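PDB 6DWX: RNA-dependent RNA polymerase from Qualyub virus, which probably replicates the viral RNA as a full-length protein, its OTU-like cysteine protease domain, crystallised here, probably removing ubiquitin or ubiquitin-like modifiers. Local coordinates for residues A[15-20]-A[130-135]. Sequence-based numbering, arbitrary orientation.
Sequences DNCSQA and IRWGDG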
loop_
_atom_site.group_PDB
_atom_site.type_symbol
_atom_site.label_atom_id
_atom_site.label_comp_id
_atom_site.label_asym_id
_atom_site.label_seq_id
_atom_site.Cartn_x
_atom_site.Cartn_y
_atom_site.Cartn_z
ATOM N N ASP A 15 3.805 -10.111 -11.720
ATOM C CA ASP A 15 2.775 -10.796 -10.945
ATOM C C ASP A 15 1.473 -9.993 -11.004
ATOM O O ASP A 15 0.983 -9.755 -12.107
ATOM C CB ASP A 15 3.273 -11.033 -9.513
ATOM C CG ASP A 15 2.333 -11.911 -8.699
ATOM O OD1 ASP A 15 1.854 -12.940 -9.231
ATOM O OD2 ASP A 15 2.078 -11.559 -7.516
ATOM N N ASN A 16 0.923 -9.521 -9.871
ATOM C CA ASN A 16 -0.312 -8.735 -9.899
ATOM C C ASN A 16 -0.055 -7.225 -9.842
ATOM O O ASN A 16 -0.983 -6.448 -9.588
ATOM C CB ASN A 16 -1.282 -9.178 -8.785
ATOM C CG ASN A 16 -0.886 -8.677 -7.387
ATOM O OD1 ASN A 16 0.283 -8.378 -7.119
ATOM N ND2 ASN A 16 -1.866 -8.622 -6.479
ATOM N N CYS A 17 1.163 -6.799 -10.160
ATOM C CA CYS A 17 1.588 -5.414 -10.042
ATOM C C CYS A 17 1.676 -4.769 -11.420
ATOM O O CYS A 17 2.253 -5.350 -12.349
ATOM C CB CYS A 17 2.936 -5.330 -9.326
ATOM S SG CYS A 17 3.496 -3.653 -9.127
ATOM N N SER A 18 1.100 -3.570 -11.550
ATOM C CA SER A 18 1.185 -2.797 -12.779
ATOM C C SER A 18 1.448 -1.338 -12.417
ATOM O O SER A 18 1.460 -0.950 -11.242
ATOM C CB SER A 18 -0.084 -2.940 -13.634
ATOM O OG SER A 18 -1.234 -2.538 -12.895
ATOM N N GLN A 19 1.625 -0.516 -13.446
ATOM C CA GLN A 19 2.183 0.807 -13.265
ATOM C C GLN A 19 1.649 1.715 -14.358
ATOM O O GLN A 19 1.346 1.262 -15.464
ATOM C CB GLN A 19 3.707 0.746 -13.287
ATOM C CG GLN A 19 4.371 2.072 -13.208
ATOM C CD GLN A 19 5.620 2.121 -14.037
ATOM O OE1 GLN A 19 6.573 1.375 -13.787
ATOM N NE2 GLN A 19 5.630 2.998 -15.045
ATOM N N ALA A 20 1.523 3.001 -14.035
ATOM C CA ALA A 20 1.011 3.987 -14.974
ATOM C C ALA A 20 1.773 5.286 -14.786
ATOM O O ALA A 20 1.955 5.745 -13.654
ATOM C CB ALA A 20 -0.491 4.209 -14.775
ATOM N N ILE A 130 1.343 3.020 -9.034
ATOM C CA ILE A 130 1.690 1.608 -8.976
ATOM C C ILE A 130 0.527 0.867 -8.322
ATOM O O ILE A 130 0.058 1.260 -7.248
ATOM C CB ILE A 130 3.003 1.371 -8.201
ATOM C CG1 ILE A 130 4.146 2.134 -8.869
ATOM C CG2 ILE A 130 3.308 -0.131 -8.118
ATOM C CD1 ILE A 130 5.450 2.085 -8.096
ATOM N N ARG A 131 0.072 -0.210 -8.966
ATOM C CA ARG A 131 -1.175 -0.877 -8.620
ATOM C C ARG A 131 -0.931 -2.359 -8.371
ATOM O O ARG A 131 -0.233 -3.016 -9.150
ATOM C CB ARG A 131 -2.207 -0.700 -9.751
ATOM C CG ARG A 131 -3.539 -1.405 -9.500
ATOM C CD ARG A 131 -4.535 -1.143 -10.631
ATOM N NE ARG A 131 -4.029 -1.743 -11.860
ATOM C CZ ARG A 131 -4.783 -2.349 -12.767
ATOM N NH1 ARG A 131 -6.101 -2.405 -12.616
ATOM N NH2 ARG A 131 -4.209 -2.904 -13.819
ATOM N N TRP A 132 -1.505 -2.879 -7.287
ATOM C CA TRP A 132 -1.593 -4.313 -7.033
ATOM C C TRP A 132 -3.061 -4.712 -7.101
ATOM O O TRP A 132 -3.881 -4.213 -6.320
ATOM C CB TRP A 132 -0.993 -4.681 -5.675
ATOM C CG TRP A 132 0.502 -4.477 -5.585
ATOM C CD1 TRP A 132 1.469 -5.437 -5.711
ATOM C CD2 TRP A 132 1.199 -3.238 -5.328
ATOM N NE1 TRP A 132 2.715 -4.875 -5.553
ATOM C CE2 TRP A 132 2.580 -3.531 -5.318
ATOM C CE3 TRP A 132 0.787 -1.917 -5.087
ATOM C CZ2 TRP A 132 3.556 -2.551 -5.083
ATOM C CZ3 TRP A 132 1.764 -0.933 -4.866
ATOM C CH2 TRP A 132 3.131 -1.259 -4.860
ATOM N N GLY A 133 -3.391 -5.600 -8.031
ATOM C CA GLY A 133 -4.763 -5.990 -8.280
ATOM C C GLY A 133 -5.264 -5.462 -9.615
ATOM O O GLY A 133 -4.624 -4.647 -10.285
ATOM N N ASP A 134 -6.453 -5.941 -9.986
ATOM C CA ASP A 134 -7.062 -5.638 -11.279
ATOM C C ASP A 134 -8.121 -4.546 -11.218
ATOM O O ASP A 134 -8.690 -4.209 -12.263
ATOM C CB ASP A 134 -7.721 -6.894 -11.874
ATOM C CG ASP A 134 -6.730 -7.808 -12.594
ATOM O OD1 ASP A 134 -5.657 -7.344 -13.062
ATOM O OD2 ASP A 134 -7.037 -9.011 -12.680
ATOM N N GLY A 135 -8.442 -4.022 -10.032
ATOM C CA GLY A 135 -9.524 -3.071 -9.908
ATOM C C GLY A 135 -9.144 -1.680 -10.390
ATOM O O GLY A 135 -8.005 -1.386 -10.753
HETATM O O HOH W 1 -2.084 -4.480 -11.290
HETATM O O HOH W 2 -3.544 -7.833 -11.461
#
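S18 and R131 form a hydrogen-bonded pair of an antiparallel ladder, S18 N giving to R131 O and R131 N to S18 O, both 2.8 Å, while C17–W132 and Q19–I130 flank it as non-hydrogen-bonded pairs. Just past the end of strand 125-132, G133 N adds a further rung to N16 O at 3.0 Å. The same pairing of S18 with R131 is repeated by their side chains: S18 OG lies at the guanidinium edge, in the plane of the group, and accepts from both NE and NH2, each at 3.1 Å. A bend at chi3 (65°) turns the otherwise extended arginine back, and NH1 reaches G135 O; bonds at two of its edges probably limit the rotation of the group, and W10 adds a cation-pi contact. Water 1 bridges S18 OG to the backbone oxygens of N16 and G133. This ladder joins neighbouring strands of the mixed sheet in an OTU-like cysteine protease fold, with helix 101-111 against the W132 side. There C17 carries its sulfur anti to the backbone N (chi1 -179°), over one face of the indole, SG standing 4.1 Å from the five-membered ring's centroid in a sulfur-aromatic contact; I130 CG2 touches the same sulfur at 3.7 Å. N16 instead meets the ring at its edge, OD1 lying 3.5 Å from W132 CD1 with the amide turned 64° from the indole, while its ND2 bonds to S108 on the helix.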